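Local coordinates for phosphatidylinositide phosphatase SAC2 (PDB 4XUU), which dephosphorylates phosphatidylinositol 4-phosphate as an inositol 4-phosphatase with a part in endocytic recycling, and is represented here by its homodimerising hSac2 domain of pleckstrin-homology type, at residues Val49-Ser54 with Tyr58-Tyr63; Trp30-Cys35 with Asp130-Ile135; Gln74-Glu79 with Tyr113-Arg118. All coordinates share one frame; numbering follows the deposited sequence.

Contact 1 of 3, residues Val49-Ser54 with Tyr58-Tyr63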
loop_
_atom_site.group_PDB
_atom_site.type_symbol
_atom_site.label_atom_id
_atom_site.label_comp_id
_atom_site.label_asym_id
_atom_site.label_seq_id
_atom_site.Cartn_x
_atom_site.Cartn_y
_atom_site.Cartn_z
ATOM N N VAL A 49 -18.967 -6.680 14.569
ATOM C CA VAL A 49 -19.372 -5.359 14.091
ATOM C C VAL A 49 -19.668 -5.399 12.595
ATOM O O VAL A 49 -18.898 -5.973 11.813
ATOM C CB VAL A 49 -18.287 -4.283 14.364
ATOM C CG1 VAL A 49 -18.700 -2.947 13.772
ATOM C CG2 VAL A 49 -18.021 -4.139 15.863
ATOM N N LEU A 50 -20.790 -4.798 12.203
ATOM C CA LEU A 50 -21.108 -4.638 10.793
ATOM C C LEU A 50 -20.914 -3.180 10.374
ATOM O O LEU A 50 -21.456 -2.267 11.000
ATOM C CB LEU A 50 -22.531 -5.121 10.487
ATOM C CG LEU A 50 -22.987 -5.025 9.022
ATOM C CD1 LEU A 50 -22.287 -6.055 8.121
ATOM C CD2 LEU A 50 -24.494 -5.154 8.902
ATOM N N LEU A 51 -20.126 -2.975 9.322
ATOM C CA LEU A 51 -19.906 -1.647 8.765
ATOM C C LEU A 51 -20.449 -1.589 7.342
ATOM O O LEU A 51 -20.026 -2.367 6.478
ATOM C CB LEU A 51 -18.415 -1.283 8.786
ATOM C CG LEU A 51 -17.943 0.016 8.116
ATOM C CD1 LEU A 51 -18.452 1.268 8.842
ATOM C CD2 LEU A 51 -16.422 0.042 8.022
ATOM N N LEU A 52 -21.393 -0.684 7.105
ATOM C CA LEU A 52 -21.961 -0.508 5.772
ATOM C C LEU A 52 -21.629 0.872 5.231
ATOM O O LEU A 52 -21.569 1.850 5.973
ATOM C CB LEU A 52 -23.485 -0.707 5.782
ATOM C CG LEU A 52 -24.077 -1.982 6.398
ATOM C CD1 LEU A 52 -25.600 -1.880 6.486
ATOM C CD2 LEU A 52 -23.658 -3.248 5.647
ATOM N N LEU A 53 -21.427 0.952 3.926
ATOM C CA LEU A 53 -21.139 2.227 3.304
ATOM C C LEU A 53 -22.138 2.528 2.188
ATOM O O LEU A 53 -22.267 1.770 1.226
ATOM C CB LEU A 53 -19.688 2.267 2.791
ATOM C CG LEU A 53 -19.234 3.506 2.014
ATOM C CD1 LEU A 53 -19.296 4.780 2.886
ATOM C CD2 LEU A 53 -17.838 3.301 1.411
ATOM N N SER A 54 -22.849 3.638 2.334
ATOM C CA SER A 54 -23.658 4.165 1.239
ATOM C C SER A 54 -22.946 5.356 0.608
ATOM O O SER A 54 -21.842 5.721 1.018
ATOM C CB SER A 54 -25.063 4.559 1.715
ATOM O OG SER A 54 -25.078 5.875 2.223
ATOM N N TYR A 58 -22.262 6.123 6.469
ATOM C CA TYR A 58 -21.803 4.803 6.866
ATOM C C TYR A 58 -22.579 4.351 8.093
ATOM O O TYR A 58 -23.096 5.182 8.851
ATOM C CB TYR A 58 -20.284 4.763 7.083
ATOM C CG TYR A 58 -19.769 5.546 8.267
ATOM C CD1 TYR A 58 -19.774 6.946 8.258
ATOM C CD2 TYR A 58 -19.257 4.891 9.389
ATOM C CE1 TYR A 58 -19.293 7.673 9.343
ATOM C CE2 TYR A 58 -18.768 5.606 10.478
ATOM C CZ TYR A 58 -18.794 7.000 10.447
ATOM O OH TYR A 58 -18.325 7.723 11.515
ATOM N N TYR A 59 -22.685 3.035 8.256
ATOM C CA TYR A 59 -23.526 2.428 9.280
ATOM C C TYR A 59 -22.691 1.486 10.125
ATOM O O TYR A 59 -21.970 0.636 9.586
ATOM C CB TYR A 59 -24.676 1.656 8.630
ATOM C CG TYR A 59 -25.598 2.517 7.794
ATOM C CD1 TYR A 59 -25.213 2.973 6.528
ATOM C CD2 TYR A 59 -26.849 2.877 8.268
ATOM C CE1 TYR A 59 -26.054 3.776 5.769
ATOM C CE2 TYR A 59 -27.701 3.663 7.515
ATOM C CZ TYR A 59 -27.302 4.116 6.271
ATOM O OH TYR A 59 -28.161 4.908 5.542
ATOM N N VAL A 60 -22.775 1.646 11.444
ATOM C CA VAL A 60 -22.045 0.785 12.366
ATOM C C VAL A 60 -23.009 0.074 13.307
ATOM O O VAL A 60 -23.768 0.715 14.038
ATOM C CB VAL A 60 -20.981 1.560 13.179
ATOM C CG1 VAL A 60 -20.105 0.594 13.957
ATOM C CG2 VAL A 60 -20.121 2.437 12.269
ATOM N N ALA A 61 -22.968 -1.255 13.274
ATOM C CA ALA A 61 -23.825 -2.083 14.109
ATOM C C ALA A 61 -22.996 -3.048 14.947
ATOM O O ALA A 61 -22.243 -3.857 14.403
ATOM C CB ALA A 61 -24.823 -2.842 13.252
ATOM N N TYR A 62 -23.130 -2.950 16.268
ATOM C CA TYR A 62 -22.484 -3.886 17.189
ATOM C C TYR A 62 -23.441 -5.027 17.533
ATOM O O TYR A 62 -24.624 -4.797 17.787
ATOM C CB TYR A 62 -22.028 -3.173 18.468
ATOM C CG TYR A 62 -20.846 -2.239 18.293
ATOM C CD1 TYR A 62 -20.997 -1.004 17.662
ATOM C CD2 TYR A 62 -19.577 -2.582 18.769
ATOM C CE1 TYR A 62 -19.922 -0.139 17.502
ATOM C CE2 TYR A 62 -18.488 -1.720 18.616
ATOM C CZ TYR A 62 -18.673 -0.501 17.978
ATOM O OH TYR A 62 -17.620 0.369 17.809
ATOM N N TYR A 63 -22.929 -6.253 17.537
ATOM C CA TYR A 63 -23.740 -7.430 17.844
ATOM C C TYR A 63 -23.508 -7.920 19.268
ATOM O O TYR A 63 -22.395 -7.831 19.789
ATOM C CB TYR A 63 -23.443 -8.560 16.857
ATOM C CG TYR A 63 -24.070 -8.377 15.496
ATOM C CD1 TYR A 63 -23.432 -7.629 14.505
ATOM C CD2 TYR A 63 -25.300 -8.951 15.197
ATOM C CE1 TYR A 63 -24.009 -7.458 13.253
ATOM C CE2 TYR A 63 -25.885 -8.785 13.947
ATOM C CZ TYR A 63 -25.235 -8.037 12.981
ATOM O OH TYR A 63 -25.812 -7.873 11.743
#
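V49-S54 and Y58-Y63 are the two arms of an antiparallel beta hairpin in the sheet of this pleckstrin-homology-like domain. L50 pairs with A61 and L52 with Y59 as hydrogen-bonded pairs. L50 N reaches A61 O at 2.8 Å, and A61 N returns to L50 O at 2.9 Å. L52 N meets Y59 O at 2.9 Å. Y59 N reaches L52 O at 2.8 Å.

V49, L51, V60, Y58 and Y62 share one face of the sheet. V49 CG2 sits over the face of the Y62 ring in a CH-pi contact, 3.6 Å from Y62 CD2. It is the methyl anti to the carbonyl carbon, while CG1, anti to the backbone N (chi1 176°), meets V60. L51 CD1 comes to the edge of the Y58 ring, 3.8 Å from Y58 CD2.

L50 CB, on the other face, meets the edge of the Y63 ring, near its plane, 3.9 Å from Y63 CE1. L52 CB packs on Y59 CB on that same face. Y59 OH is hydrogen-bonded to E24 OE1. The backbone bonds thus fix the pairing of the strands, and apolar packing on two faces reinforces it.

Contact 2 of 3, residues Trp30-Cys35 with Asp130-Ile135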
loop_
_atom_site.group_PDB
_atom_site.type_symbol
_atom_site.label_atom_id
_atom_site.label_comp_id
_atom_site.label_asym_id
_atom_site.label_seq_id
_atom_site.Cartn_x
_atom_site.Cartn_y
_atom_site.Cartn_z
ATOM N N TRP A 30 -18.688 -4.612 5.324
ATOM C CA TRP A 30 -17.639 -5.501 5.841
ATOM C C TRP A 30 -17.968 -6.013 7.237
ATOM O O TRP A 30 -18.492 -5.274 8.076
ATOM C CB TRP A 30 -16.283 -4.779 5.870
ATOM C CG TRP A 30 -15.899 -4.158 4.565
ATOM C CD1 TRP A 30 -15.115 -4.712 3.596
ATOM C CD2 TRP A 30 -16.282 -2.862 4.080
ATOM N NE1 TRP A 30 -14.988 -3.843 2.538
ATOM C CE2 TRP A 30 -15.695 -2.703 2.808
ATOM C CE3 TRP A 30 -17.068 -1.822 4.600
ATOM C CZ2 TRP A 30 -15.867 -1.548 2.043
ATOM C CZ3 TRP A 30 -17.244 -0.671 3.841
ATOM C CH2 TRP A 30 -16.644 -0.544 2.576
ATOM N N ALA A 31 -17.661 -7.281 7.477
ATOM C CA ALA A 31 -17.757 -7.863 8.806
ATOM C C ALA A 31 -16.467 -7.566 9.547
ATOM O O ALA A 31 -15.379 -7.834 9.034
ATOM C CB ALA A 31 -17.985 -9.361 8.718
ATOM N N LEU A 32 -16.589 -6.998 10.745
ATOM C CA LEU A 32 -15.424 -6.637 11.551
ATOM C C LEU A 32 -15.603 -7.002 13.026
ATOM O O LEU A 32 -16.626 -7.566 13.424
ATOM C CB LEU A 32 -15.092 -5.145 11.397
ATOM C CG LEU A 32 -14.796 -4.584 9.994
ATOM C CD1 LEU A 32 -14.847 -3.068 9.998
ATOM C CD2 LEU A 32 -13.456 -5.072 9.443
ATOM N N ILE A 33 -14.587 -6.687 13.823
ATOM C CA ILE A 33 -14.584 -6.950 15.254
ATOM C C ILE A 33 -14.188 -5.673 15.984
ATOM O O ILE A 33 -13.316 -4.941 15.523
ATOM C CB ILE A 33 -13.608 -8.106 15.605
ATOM C CG1 ILE A 33 -14.086 -9.417 14.973
ATOM C CG2 ILE A 33 -13.455 -8.274 17.124
ATOM C CD1 ILE A 33 -13.026 -10.502 14.929
ATOM N N ASP A 34 -14.854 -5.408 17.108
ATOM C CA ASP A 34 -14.523 -4.296 17.997
ATOM C C ASP A 34 -13.131 -4.509 18.586
ATOM O O ASP A 34 -12.841 -5.561 19.148
ATOM C CB ASP A 34 -15.571 -4.195 19.112
ATOM C CG ASP A 34 -15.379 -2.977 20.015
ATOM O OD1 ASP A 34 -14.711 -2.000 19.621
ATOM O OD2 ASP A 34 -15.925 -2.992 21.135
ATOM N N CYS A 35 -12.277 -3.502 18.442
ATOM C CA CYS A 35 -10.869 -3.608 18.821
ATOM C C CYS A 35 -10.551 -2.986 20.185
ATOM O O CYS A 35 -9.600 -3.404 20.848
ATOM C CB CYS A 35 -9.974 -3.019 17.721
ATOM S SG CYS A 35 -8.251 -2.768 18.203
ATOM N N ASP A 130 -3.717 -4.506 5.663
ATOM C CA ASP A 130 -4.103 -4.321 4.262
ATOM C C ASP A 130 -5.628 -4.265 4.065
ATOM O O ASP A 130 -6.129 -3.440 3.292
ATOM C CB ASP A 130 -3.473 -5.406 3.381
ATOM C CG ASP A 130 -1.954 -5.260 3.257
ATOM O OD1 ASP A 130 -1.415 -4.175 3.575
ATOM O OD2 ASP A 130 -1.289 -6.234 2.833
ATOM N N THR A 131 -6.347 -5.139 4.773
ATOM C CA THR A 131 -7.808 -5.167 4.768
ATOM C C THR A 131 -8.373 -3.835 5.263
ATOM O O THR A 131 -9.330 -3.314 4.700
ATOM C CB THR A 131 -8.355 -6.322 5.651
ATOM O OG1 THR A 131 -7.903 -7.579 5.140
ATOM C CG2 THR A 131 -9.877 -6.333 5.685
ATOM N N LEU A 132 -7.769 -3.297 6.318
ATOM C CA LEU A 132 -8.206 -2.038 6.905
ATOM C C LEU A 132 -7.838 -0.837 6.027
ATOM O O LEU A 132 -8.594 0.133 5.950
ATOM C CB LEU A 132 -7.648 -1.880 8.328
ATOM C CG LEU A 132 -7.969 -2.970 9.367
ATOM C CD1 LEU A 132 -7.249 -2.694 10.675
ATOM C CD2 LEU A 132 -9.477 -3.126 9.622
ATOM N N GLN A 133 -6.689 -0.910 5.357
ATOM C CA GLN A 133 -6.280 0.145 4.427
ATOM C C GLN A 133 -7.263 0.224 3.256
ATOM O O GLN A 133 -7.599 1.313 2.790
ATOM C CB GLN A 133 -4.841 -0.076 3.936
ATOM C CG GLN A 133 -4.269 1.044 3.049
ATOM C CD GLN A 133 -4.132 2.395 3.762
ATOM O OE1 GLN A 133 -3.716 2.471 4.921
ATOM N NE2 GLN A 133 -4.472 3.470 3.054
ATOM N N CYS A 134 -7.737 -0.939 2.815
ATOM C CA CYS A 134 -8.721 -1.043 1.742
ATOM C C CYS A 134 -10.052 -0.407 2.104
ATOM O O CYS A 134 -10.609 0.361 1.311
ATOM C CB CYS A 134 -8.918 -2.505 1.341
ATOM S SG CYS A 134 -7.541 -3.120 0.354
ATOM N N ILE A 135 -10.554 -0.723 3.296
ATOM C CA ILE A 135 -11.813 -0.158 3.779
ATOM C C ILE A 135 -11.719 1.373 3.905
ATOM O O ILE A 135 -12.595 2.089 3.422
ATOM C CB ILE A 135 -12.269 -0.814 5.121
ATOM C CG1 ILE A 135 -12.587 -2.302 4.906
ATOM C CG2 ILE A 135 -13.473 -0.079 5.708
ATOM C CD1 ILE A 135 -12.696 -3.107 6.189
#
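L132 is where helix segment 130-135 first meets strand 30-34. L132 starts out away from the strand, but its CD2 branch turns back. L132 CD2 comes to 4.4 Å from L32 CD2, a loose apolar contact. Further along, C134 faces the second subunit and forms a disulfide with C134 of that chain.

I135 then carries most of the contact. Its side chain points at the strand and slides past W30 in the opposite direction. I135 CG1 lies over one face of the indole, 3.6 Å from the centroid of the five-membered ring and 3° off its normal, a CH-pi contact. A chi1 of -65° sets CG1 there, and the extended chi2 (165°) runs CD1 on over W30 CG toward L32. I135 CD1 is 3.7 Å from W30 CG. It also meets L32 CD2 tip to tip at 3.9 Å. I135 CG2 takes the six-membered side, 4.1 Å from W30 CE3.

W30 also pairs in an antiparallel ladder with a strand of the second subunit, so the sheet runs on across the interface and this packing is part of it. No hydrogen bond joins the two segments. The helix is held on the sheet here by dispersion and CH-pi packing of buried side chains.

Contact 3 of 3, residues Gln74-Glu79 with Tyr113-Arg118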
loop_
_atom_site.group_PDB
_atom_site.type_symbol
_atom_site.label_atom_id
_atom_site.label_comp_id
_atom_site.label_asym_id
_atom_site.label_seq_id
_atom_site.Cartn_x
_atom_site.Cartn_y
_atom_site.Cartn_z
ATOM N N GLN A 74 -25.954 2.767 14.546
ATOM C CA GLN A 74 -25.712 4.167 14.222
ATOM C C GLN A 74 -25.663 4.383 12.716
ATOM O O GLN A 74 -24.907 3.714 12.018
ATOM C CB GLN A 74 -24.386 4.641 14.824
ATOM C CG GLN A 74 -24.358 4.806 16.345
ATOM C CD GLN A 74 -23.024 5.339 16.840
ATOM O OE1 GLN A 74 -21.972 4.906 16.391
ATOM N NE2 GLN A 74 -23.065 6.284 17.765
ATOM N N ARG A 75 -26.478 5.307 12.217
ATOM C CA ARG A 75 -26.262 5.855 10.888
ATOM C C ARG A 75 -25.508 7.151 11.080
ATOM O O ARG A 75 -25.891 7.993 11.898
ATOM C CB ARG A 75 -27.569 6.117 10.145
ATOM C CG ARG A 75 -27.359 6.676 8.737
ATOM C CD ARG A 75 -28.660 7.135 8.111
ATOM N NE ARG A 75 -28.446 7.830 6.844
ATOM C CZ ARG A 75 -28.155 9.124 6.726
ATOM N NH1 ARG A 75 -28.031 9.893 7.801
ATOM N NH2 ARG A 75 -27.980 9.650 5.525
ATOM N N LEU A 76 -24.424 7.301 10.336
ATOM C CA LEU A 76 -23.555 8.454 10.485
ATOM C C LEU A 76 -23.283 9.046 9.117
ATOM O O LEU A 76 -22.790 8.357 8.216
ATOM C CB LEU A 76 -22.247 8.041 11.169
ATOM C CG LEU A 76 -22.348 7.499 12.604
ATOM C CD1 LEU A 76 -21.239 6.503 12.927
ATOM C CD2 LEU A 76 -22.372 8.646 13.614
ATOM N N SER A 77 -23.629 10.319 8.957
ATOM C CA SER A 77 -23.366 11.033 7.717
ATOM C C SER A 77 -21.867 11.069 7.465
ATOM O O SER A 77 -21.076 11.149 8.411
ATOM C CB SER A 77 -23.918 12.454 7.793
ATOM O OG SER A 77 -23.656 13.161 6.594
ATOM N N LEU A 78 -21.479 10.998 6.193
ATOM C CA LEU A 78 -20.066 11.040 5.829
ATOM C C LEU A 78 -19.429 12.406 6.097
ATOM O O LEU A 78 -18.219 12.494 6.303
ATOM C CB LEU A 78 -19.849 10.593 4.381
ATOM C CG LEU A 78 -19.935 9.083 4.098
ATOM C CD1 LEU A 78 -20.028 8.830 2.604
ATOM C CD2 LEU A 78 -18.761 8.318 4.687
ATOM N N GLU A 79 -20.243 13.464 6.101
ATOM C CA GLU A 79 -19.765 14.802 6.460
ATOM C C GLU A 79 -19.112 14.831 7.837
ATOM O O GLU A 79 -18.170 15.593 8.066
ATOM C CB GLU A 79 -20.898 15.828 6.438
ATOM C CG GLU A 79 -21.144 16.478 5.090
ATOM C CD GLU A 79 -22.348 15.896 4.371
ATOM O OE1 GLU A 79 -22.546 14.660 4.426
ATOM O OE2 GLU A 79 -23.099 16.679 3.751
ATOM N N TYR A 113 -15.349 11.169 19.667
ATOM C CA TYR A 113 -16.095 9.940 19.418
ATOM C C TYR A 113 -15.392 9.125 18.340
ATOM O O TYR A 113 -15.071 9.652 17.264
ATOM C CB TYR A 113 -17.518 10.255 18.948
ATOM C CG TYR A 113 -18.392 10.962 19.954
ATOM C CD1 TYR A 113 -19.162 10.242 20.869
ATOM C CD2 TYR A 113 -18.472 12.353 19.975
ATOM C CE1 TYR A 113 -19.981 10.894 21.788
ATOM C CE2 TYR A 113 -19.284 13.010 20.891
ATOM C CZ TYR A 113 -20.032 12.275 21.792
ATOM O OH TYR A 113 -20.833 12.931 22.696
ATOM N N PHE A 114 -15.156 7.844 18.620
ATOM C CA PHE A 114 -14.519 6.966 17.636
ATOM C C PHE A 114 -14.842 5.484 17.780
ATOM O O PHE A 114 -15.066 4.981 18.880
ATOM C CB PHE A 114 -12.994 7.188 17.563
ATOM C CG PHE A 114 -12.285 7.121 18.891
ATOM C CD1 PHE A 114 -11.902 5.898 19.434
ATOM C CD2 PHE A 114 -11.962 8.289 19.579
ATOM C CE1 PHE A 114 -11.225 5.835 20.657
ATOM C CE2 PHE A 114 -11.286 8.240 20.801
ATOM C CZ PHE A 114 -10.917 7.011 21.342
ATOM N N HIS A 115 -14.869 4.808 16.638
ATOM C CA HIS A 115 -15.002 3.363 16.576
ATOM C C HIS A 115 -13.637 2.783 16.276
ATOM O O HIS A 115 -12.939 3.268 15.392
ATOM C CB HIS A 115 -15.967 2.964 15.468
ATOM C CG HIS A 115 -17.341 3.523 15.635
ATOM N ND1 HIS A 115 -18.205 3.085 16.617
ATOM C CD2 HIS A 115 -18.005 4.482 14.947
ATOM C CE1 HIS A 115 -19.341 3.752 16.527
ATOM N NE2 HIS A 115 -19.248 4.602 15.519
ATOM N N THR A 116 -13.255 1.748 17.012
ATOM C CA THR A 116 -11.976 1.092 16.777
ATOM C C THR A 116 -12.216 -0.354 16.372
ATOM O O THR A 116 -12.668 -1.176 17.178
ATOM C CB THR A 116 -11.048 1.186 17.996
ATOM O OG1 THR A 116 -11.043 2.534 18.486
ATOM C CG2 THR A 116 -9.629 0.791 17.619
ATOM N N LEU A 117 -11.914 -0.647 15.109
ATOM C CA LEU A 117 -12.301 -1.908 14.500
ATOM C C LEU A 117 -11.109 -2.657 13.925
ATOM O O LEU A 117 -10.098 -2.051 13.575
ATOM C CB LEU A 117 -13.350 -1.655 13.409
ATOM C CG LEU A 117 -14.523 -0.746 13.796
ATOM C CD1 LEU A 117 -15.329 -0.318 12.573
ATOM C CD2 LEU A 117 -15.422 -1.399 14.849
ATOM N N ARG A 118 -11.228 -3.976 13.842
ATOM C CA ARG A 118 -10.221 -4.792 13.176
ATOM C C ARG A 118 -10.880 -5.902 12.372
ATOM O O ARG A 118 -12.078 -6.161 12.514
ATOM C CB ARG A 118 -9.196 -5.365 14.171
ATOM C CG ARG A 118 -9.730 -6.421 15.129
ATOM C CD ARG A 118 -8.591 -7.236 15.700
ATOM N NE ARG A 118 -9.022 -8.108 16.793
ATOM C CZ ARG A 118 -9.178 -9.427 16.696
ATOM N NH1 ARG A 118 -8.935 -10.059 15.553
ATOM N NH2 ARG A 118 -9.581 -10.118 17.753
#
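Q74 and H115 meet inside the pleckstrin-homology-like domain, between strands 70-77 and 110-119. These strands are not neighbours in the sheet. Q74 CA and H115 CA are 11.0 Å apart, and side chains alone bridge the gap.

The Q74 chain leaves its strand with CG anti to the carbonyl carbon (chi1 -71°). It then runs extended through CD, which carries the amide to the histidine. There the amide stands almost perpendicular to the imidazole, the two planes 88° apart. Q74 OE1 approaches the edge of the H115 ring, in the ring plane, and lies 2.9 Å from H115 NE2. The two side chains cross at an angle rather than stacking. The other amide atom, Q74 NE2, is hydrogen-bonded to E166 O and Y105 OH, two bonds that would hold the amide in this turn.

H115 points its CB at the opposing strand. Its first torsion carries the ring into the gap, and the second (chi2 -71°) turns NE2 toward the glutamine. On the ring's other nitrogen, ND1 is hydrogen-bonded to Y62 OH. The ring is stacked with H165 and meets Y105 with planes about 15° apart. The buried imidazole is therefore held by polar and aromatic partners together.

L76 follows two residues after Q74 and also points across the gap. Its side chain and H115 come from opposite directions. The L76 methyl meets the ring edge near its plane, with L76 CD1 3.8 Å from H115 NE2.

How the contacts relate
Following the chain, strand 26-34 supplies the first half of contact 2. Strands 48-54 and 57-63 come next, and contact 1 closes the short hairpin between them. Strand 70-77 continues the same sheet beside 57-63. Contact 3 joins it to strand 110-119 after 33 intervening residues, so it follows contact 1 in series. Helix 129-145 then completes contact 2. That long closure encloses both others, and none cross. Strand 26-34 lies between 48-54 and 110-119, with backbone bonds to both. Contact 1 thus builds the sheet, contact 3 spans the core, and contact 2 packs the helix on the sheet, consistent with a pleckstrin-homology fold.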